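Local coordinates for VgrG protein (Vibrio cholerae, PDB 4E1D) that carries an actin cross-linking domain, binds ADP and manganese, and probably joins host actin monomers to one another in an ATP-dependent reaction, at residues A[58-63]-A[89-94]; A[26-31]-A[174-179]. All blocks are in the same frame, centred on the assembly; numbering follows the deposited sequence.

How the contacts relate
Contacts 1 and 2 are two antiparallel strand pairs that border one nucleotide site. Their centres lie about 10 Å apart. Strand 24-32 of contact 2 also pairs with strand 85-97 of contact 1. Where they meet, Leu91 O lies 2.8 Å from Asn29 N, and Ser93 OG lies 2.7 Å from Ile27 N; both are probable hydrogen bonds. In sequence, both segments of contact 1 fall between 26-31 and 174-179. Each contact supplies one glutamate to the same manganese: Glu90 from 89-94 and Glu28 from 26-31. The ADP phosphate oxygen O3B also binds this ion, and both contacts reach the ribose of the nucleotide.

Contact 1. Residues A[58-63]-A[89-94]; sequences FMLTKD and VELVSY. With MN (manganese (II) ion), chain D; ADP (adenosine-5'-diphosphate), chain B.
Glu90 O takes two hydrogen bonds from Thr61. Thr61 N donates from one face of the carbonyl plane, and Thr61 OG1, 2.7 Å from Glu90 O, from the other. OG1 can do this because it sits between the backbone N and carbonyl carbon (chi1 71°). Glu90 N returns a bond to Thr61 O, and Met59 and Val92 form a second hydrogen-bonded pair, with Met59 N to Val92 O at 2.7 Å.

On the Glu90 face, the extended side chain brings Glu90 OE1 to manganese at 2.5 Å. Its carboxylate stacks on that of Asp63, with Glu90 OE2 3.8 Å from Asp63 OD2. The planes are 15° apart, and the two like charges lie close together. Val92 CG1 touches ADP O5' at 3.3 Å, while Ser93 O accepts from ADP O2'. Met59 crosses Tyr94 in an oblique Met-aromatic contact, with Met59 SD 5.1 Å from the ring centroid. Tyr94 OH bonds to Pro14 O.

On the other face, Leu91 lies beside Phe58, with Leu91 CD1 3.7 Å from Phe58 CE1. These two side chains pack against helix 101-124 at Met111. Strand 45-51 pairs with 58-63 along its other edge, and strand 24-32 pairs with 89-94.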
# COMPACT_ATOMS: atom_id res chain seq x y z
N PHE A 58 -9.19 -5.40 -10.74
CA PHE A 58 -8.78 -4.13 -10.14
C PHE A 58 -9.94 -3.20 -9.83
O PHE A 58 -10.98 -3.30 -10.46
CB PHE A 58 -7.71 -3.40 -10.98
CG PHE A 58 -8.14 -2.94 -12.35
CD1 PHE A 58 -8.68 -1.68 -12.53
CD2 PHE A 58 -7.93 -3.74 -13.46
CE1 PHE A 58 -9.04 -1.23 -13.80
CE2 PHE A 58 -8.29 -3.30 -14.73
CZ PHE A 58 -8.83 -2.04 -14.90
N MET A 59 -9.73 -2.28 -8.88
CA MET A 59 -10.71 -1.29 -8.45
C MET A 59 -10.45 0.03 -9.17
O MET A 59 -9.31 0.38 -9.48
CB MET A 59 -10.61 -1.04 -6.92
CG MET A 59 -10.90 -2.23 -6.06
SD MET A 59 -10.55 -1.83 -4.33
CE MET A 59 -11.11 -3.27 -3.52
N LEU A 60 -11.52 0.78 -9.41
CA LEU A 60 -11.46 2.11 -10.00
C LEU A 60 -11.63 3.03 -8.81
O LEU A 60 -12.68 3.01 -8.16
CB LEU A 60 -12.60 2.28 -11.01
CG LEU A 60 -12.29 1.91 -12.46
CD1 LEU A 60 -12.41 0.40 -12.70
CD2 LEU A 60 -13.20 2.63 -13.39
N THR A 61 -10.55 3.74 -8.45
CA THR A 61 -10.56 4.60 -7.26
C THR A 61 -10.16 6.05 -7.54
O THR A 61 -9.46 6.31 -8.52
CB THR A 61 -9.62 4.04 -6.16
OG1 THR A 61 -8.26 4.20 -6.56
CG2 THR A 61 -9.89 2.59 -5.80
N LYS A 62 -10.56 6.96 -6.64
CA LYS A 62 -10.12 8.36 -6.66
C LYS A 62 -8.85 8.39 -5.81
O LYS A 62 -8.77 7.69 -4.80
CB LYS A 62 -11.19 9.34 -6.13
CG LYS A 62 -11.71 9.06 -4.72
CD LYS A 62 -12.39 10.25 -4.12
CE LYS A 62 -13.09 9.85 -2.85
NZ LYS A 62 -13.74 11.01 -2.17
N ASP A 63 -7.85 9.15 -6.24
CA ASP A 63 -6.57 9.20 -5.54
C ASP A 63 -6.23 10.60 -4.99
O ASP A 63 -6.65 10.93 -3.89
CB ASP A 63 -5.46 8.59 -6.42
CG ASP A 63 -4.09 8.41 -5.78
OD1 ASP A 63 -4.03 8.24 -4.55
OD2 ASP A 63 -3.08 8.41 -6.52
N VAL A 89 -7.27 9.43 -11.04
CA VAL A 89 -7.77 8.05 -11.00
C VAL A 89 -6.60 7.11 -10.73
O VAL A 89 -5.52 7.28 -11.31
CB VAL A 89 -8.57 7.65 -12.27
CG1 VAL A 89 -8.89 6.15 -12.31
CG2 VAL A 89 -9.85 8.46 -12.38
N GLU A 90 -6.81 6.15 -9.83
CA GLU A 90 -5.81 5.15 -9.54
C GLU A 90 -6.44 3.78 -9.65
O GLU A 90 -7.46 3.51 -9.01
CB GLU A 90 -5.19 5.36 -8.15
CG GLU A 90 -4.01 4.44 -7.89
CD GLU A 90 -3.50 4.49 -6.47
OE1 GLU A 90 -4.32 4.32 -5.53
OE2 GLU A 90 -2.27 4.67 -6.28
N LEU A 91 -5.84 2.93 -10.47
CA LEU A 91 -6.30 1.56 -10.65
C LEU A 91 -5.57 0.67 -9.63
O LEU A 91 -4.34 0.58 -9.64
CB LEU A 91 -6.09 1.07 -12.10
CG LEU A 91 -6.63 1.98 -13.24
CD1 LEU A 91 -6.42 1.32 -14.59
CD2 LEU A 91 -8.09 2.36 -13.04
N VAL A 92 -6.34 0.10 -8.70
CA VAL A 92 -5.81 -0.71 -7.60
C VAL A 92 -6.20 -2.17 -7.82
O VAL A 92 -7.36 -2.54 -7.66
CB VAL A 92 -6.30 -0.15 -6.24
CG1 VAL A 92 -5.73 -0.94 -5.08
CG2 VAL A 92 -5.97 1.33 -6.08
N SER A 93 -5.22 -3.01 -8.19
CA SER A 93 -5.44 -4.43 -8.46
C SER A 93 -5.89 -5.22 -7.24
O SER A 93 -5.63 -4.81 -6.11
CB SER A 93 -4.21 -5.08 -9.08
OG SER A 93 -3.21 -5.35 -8.11
N TYR A 94 -6.60 -6.32 -7.48
CA TYR A 94 -6.99 -7.25 -6.44
C TYR A 94 -5.77 -8.17 -6.32
O TYR A 94 -5.22 -8.54 -7.36
CB TYR A 94 -8.25 -8.04 -6.81
CG TYR A 94 -9.52 -7.25 -6.55
CD1 TYR A 94 -10.04 -6.39 -7.52
CD2 TYR A 94 -10.18 -7.33 -5.33
CE1 TYR A 94 -11.19 -5.66 -7.28
CE2 TYR A 94 -11.34 -6.61 -5.08
CZ TYR A 94 -11.84 -5.76 -6.06
OH TYR A 94 -12.98 -5.03 -5.83
MN MN D . -3.60 3.72 -3.18
PB ADP B . -3.39 2.74 0.15
O1B ADP B . -4.50 3.68 0.35
O2B ADP B . -2.59 2.59 1.44
O3B ADP B . -2.48 3.24 -0.97
PA ADP B . -5.03 0.75 -1.32
O1A ADP B . -6.28 0.28 -0.66
O2A ADP B . -5.38 1.86 -2.34
O3A ADP B . -3.99 1.31 -0.24
O5' ADP B . -4.34 -0.47 -2.09
C5' ADP B . -3.70 -1.47 -1.29
C4' ADP B . -2.78 -2.30 -2.16
O4' ADP B . -2.43 -3.52 -1.48
C3' ADP B . -3.33 -2.71 -3.53
O3' ADP B . -2.36 -2.55 -4.56
C2' ADP B . -3.78 -4.15 -3.29
O2' ADP B . -3.75 -4.97 -4.46
C1' ADP B . -2.72 -4.62 -2.31
N9 ADP B . -3.12 -5.76 -1.47
C8 ADP B . -4.25 -5.88 -0.72
N7 ADP B . -4.35 -7.03 -0.09
C5 ADP B . -3.19 -7.71 -0.46
C6 ADP B . -2.71 -9.00 -0.16
N6 ADP B . -3.38 -9.88 0.56
N1 ADP B . -1.53 -9.36 -0.71
C2 ADP B . -0.89 -8.50 -1.51
N3 ADP B . -1.25 -7.26 -1.87
C4 ADP B . -2.42 -6.92 -1.31

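Contact 2. Residues A[26-31]-A[174-179]. With MN (manganese (II) ion), chain D; ADP (adenosine-5'-diphosphate), chain B.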
# COMPACT_ATOMS: atom_id res chain seq x y z
N GLY A 26 0.08 -7.15 -5.14
CA GLY A 26 -0.93 -6.17 -5.50
C GLY A 26 -0.27 -4.96 -6.12
O GLY A 26 0.85 -4.62 -5.74
N ILE A 27 -0.93 -4.31 -7.10
CA ILE A 27 -0.37 -3.14 -7.78
C ILE A 27 -1.28 -1.93 -7.72
O ILE A 27 -2.50 -2.07 -7.63
CB ILE A 27 0.15 -3.44 -9.22
CG1 ILE A 27 -0.99 -3.86 -10.18
CG2 ILE A 27 1.31 -4.46 -9.22
CD1 ILE A 27 -0.71 -3.73 -11.66
N GLU A 28 -0.68 -0.73 -7.77
CA GLU A 28 -1.39 0.55 -7.80
C GLU A 28 -0.91 1.26 -9.03
O GLU A 28 0.29 1.30 -9.29
CB GLU A 28 -1.10 1.37 -6.55
CG GLU A 28 -1.74 0.82 -5.29
CD GLU A 28 -1.21 1.47 -4.03
OE1 GLU A 28 -0.14 1.04 -3.55
OE2 GLU A 28 -1.85 2.43 -3.55
N ASN A 29 -1.85 1.80 -9.82
CA ASN A 29 -1.54 2.45 -11.08
C ASN A 29 -2.30 3.76 -11.26
O ASN A 29 -3.45 3.74 -11.68
CB ASN A 29 -1.82 1.46 -12.23
CG ASN A 29 -1.29 1.86 -13.57
OD1 ASN A 29 -0.26 2.54 -13.70
ND2 ASN A 29 -1.96 1.38 -14.61
N GLU A 30 -1.64 4.89 -10.95
CA GLU A 30 -2.23 6.21 -11.10
C GLU A 30 -2.18 6.62 -12.58
O GLU A 30 -1.11 6.65 -13.18
CB GLU A 30 -1.55 7.24 -10.19
CG GLU A 30 -2.30 8.56 -10.10
CD GLU A 30 -1.56 9.70 -9.43
OE1 GLU A 30 -2.23 10.59 -8.86
OE2 GLU A 30 -0.31 9.71 -9.46
N LEU A 31 -3.37 6.90 -13.15
CA LEU A 31 -3.52 7.27 -14.56
C LEU A 31 -3.21 8.73 -14.83
O LEU A 31 -3.35 9.59 -13.96
CB LEU A 31 -4.92 6.92 -15.09
CG LEU A 31 -5.35 5.46 -15.01
CD1 LEU A 31 -6.78 5.31 -15.42
CD2 LEU A 31 -4.47 4.56 -15.89
N GLN A 174 3.09 1.64 -8.06
CA GLN A 174 3.48 1.01 -6.81
C GLN A 174 3.12 -0.46 -6.83
O GLN A 174 2.24 -0.88 -7.58
CB GLN A 174 2.81 1.69 -5.61
CG GLN A 174 3.68 2.74 -4.96
CD GLN A 174 2.90 4.01 -4.77
OE1 GLN A 174 2.15 4.18 -3.80
NE2 GLN A 174 3.04 4.93 -5.71
N ALA A 175 3.81 -1.23 -6.00
CA ALA A 175 3.58 -2.66 -5.83
C ALA A 175 3.58 -2.96 -4.34
O ALA A 175 4.29 -2.31 -3.58
CB ALA A 175 4.66 -3.47 -6.53
N THR A 176 2.75 -3.92 -3.91
CA THR A 176 2.63 -4.37 -2.53
C THR A 176 2.81 -5.89 -2.49
O THR A 176 2.06 -6.62 -3.14
CB THR A 176 1.35 -3.85 -1.86
OG1 THR A 176 1.39 -2.42 -1.83
CG2 THR A 176 1.18 -4.37 -0.44
N VAL A 177 3.83 -6.35 -1.75
CA VAL A 177 4.17 -7.76 -1.62
C VAL A 177 3.79 -8.25 -0.22
O VAL A 177 4.11 -7.60 0.77
CB VAL A 177 5.65 -8.04 -1.99
CG1 VAL A 177 6.07 -9.48 -1.68
CG2 VAL A 177 5.93 -7.72 -3.46
N GLY A 178 3.07 -9.37 -0.18
CA GLY A 178 2.63 -10.01 1.04
C GLY A 178 3.31 -11.35 1.21
O GLY A 178 3.23 -12.20 0.32
N VAL A 179 4.02 -11.54 2.34
CA VAL A 179 4.74 -12.77 2.67
C VAL A 179 4.34 -13.29 4.05
O VAL A 179 3.90 -12.49 4.88
CB VAL A 179 6.29 -12.62 2.55
CG1 VAL A 179 6.74 -12.37 1.11
CG2 VAL A 179 6.83 -11.54 3.50
MN MN D . -3.60 3.72 -3.18
PB ADP B . -3.39 2.74 0.15
O1B ADP B . -4.50 3.68 0.35
O2B ADP B . -2.59 2.59 1.44
O3B ADP B . -2.48 3.24 -0.97
PA ADP B . -5.03 0.75 -1.32
O1A ADP B . -6.28 0.28 -0.66
O2A ADP B . -5.38 1.86 -2.34
O3A ADP B . -3.99 1.31 -0.24
O5' ADP B . -4.34 -0.47 -2.09
C5' ADP B . -3.70 -1.47 -1.29
C4' ADP B . -2.78 -2.30 -2.16
O4' ADP B . -2.43 -3.52 -1.48
C3' ADP B . -3.33 -2.71 -3.53
O3' ADP B . -2.36 -2.55 -4.56
C2' ADP B . -3.78 -4.15 -3.29
O2' ADP B . -3.75 -4.97 -4.46
C1' ADP B . -2.72 -4.62 -2.31
N9 ADP B . -3.12 -5.76 -1.47
C8 ADP B . -4.25 -5.88 -0.72
N7 ADP B . -4.35 -7.03 -0.09
C5 ADP B . -3.19 -7.71 -0.46
C6 ADP B . -2.71 -9.00 -0.16
N6 ADP B . -3.38 -9.88 0.56
N1 ADP B . -1.53 -9.36 -0.71
C2 ADP B . -0.89 -8.50 -1.51
N3 ADP B . -1.25 -7.26 -1.87
C4 ADP B . -2.42 -6.92 -1.31
O HOH W 1 0.37 -1.62 -4.36
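The Glu28 carboxylate and the Gln174 amide are the flat groups that meet here. Their planes stand 68° apart, so they cross without stacking. Glu28 OE1 rests against Gln174 CB at 3.7 Å. Glu28 OE2 binds manganese at 2.2 Å. The Glu28 chain is extended beyond CG, with CG anti to the carbonyl carbon (chi1 -71°), and this carries the carboxylate out to the ion. Manganese is also bound by ADP O3B and Glu90.

The backbones form a regular antiparallel pair. Gly26 with Thr176 and Glu28 with Gln174 are hydrogen-bonded pairs, and Ile27 with Ala175 is the non-hydrogen-bonded pair between them. Gly26 N bonds to Thr176 O and Glu28 N to Gln174 O, each at 2.9 Å. The face bearing Glu28 and Thr176 is the floor of the nucleotide site. Such a metal-nucleotide site on a curved sheet is consistent with a relation to glutamine synthetase-like ligases.

Gly26 has no side chain, and Gly26 CA lies 3.2 Å from ADP O2'. One water ties the strands to the ribose. The water donates to Glu28 OE1 at 2.8 Å and is hydrogen-bonded to Thr176 OG1 (2.8 Å) and ADP O3' (2.9 Å). ADP O3' also donates a weak bond to Ile27 O. On the opposite face, Ile27 packs on Met111 of helix 101-124.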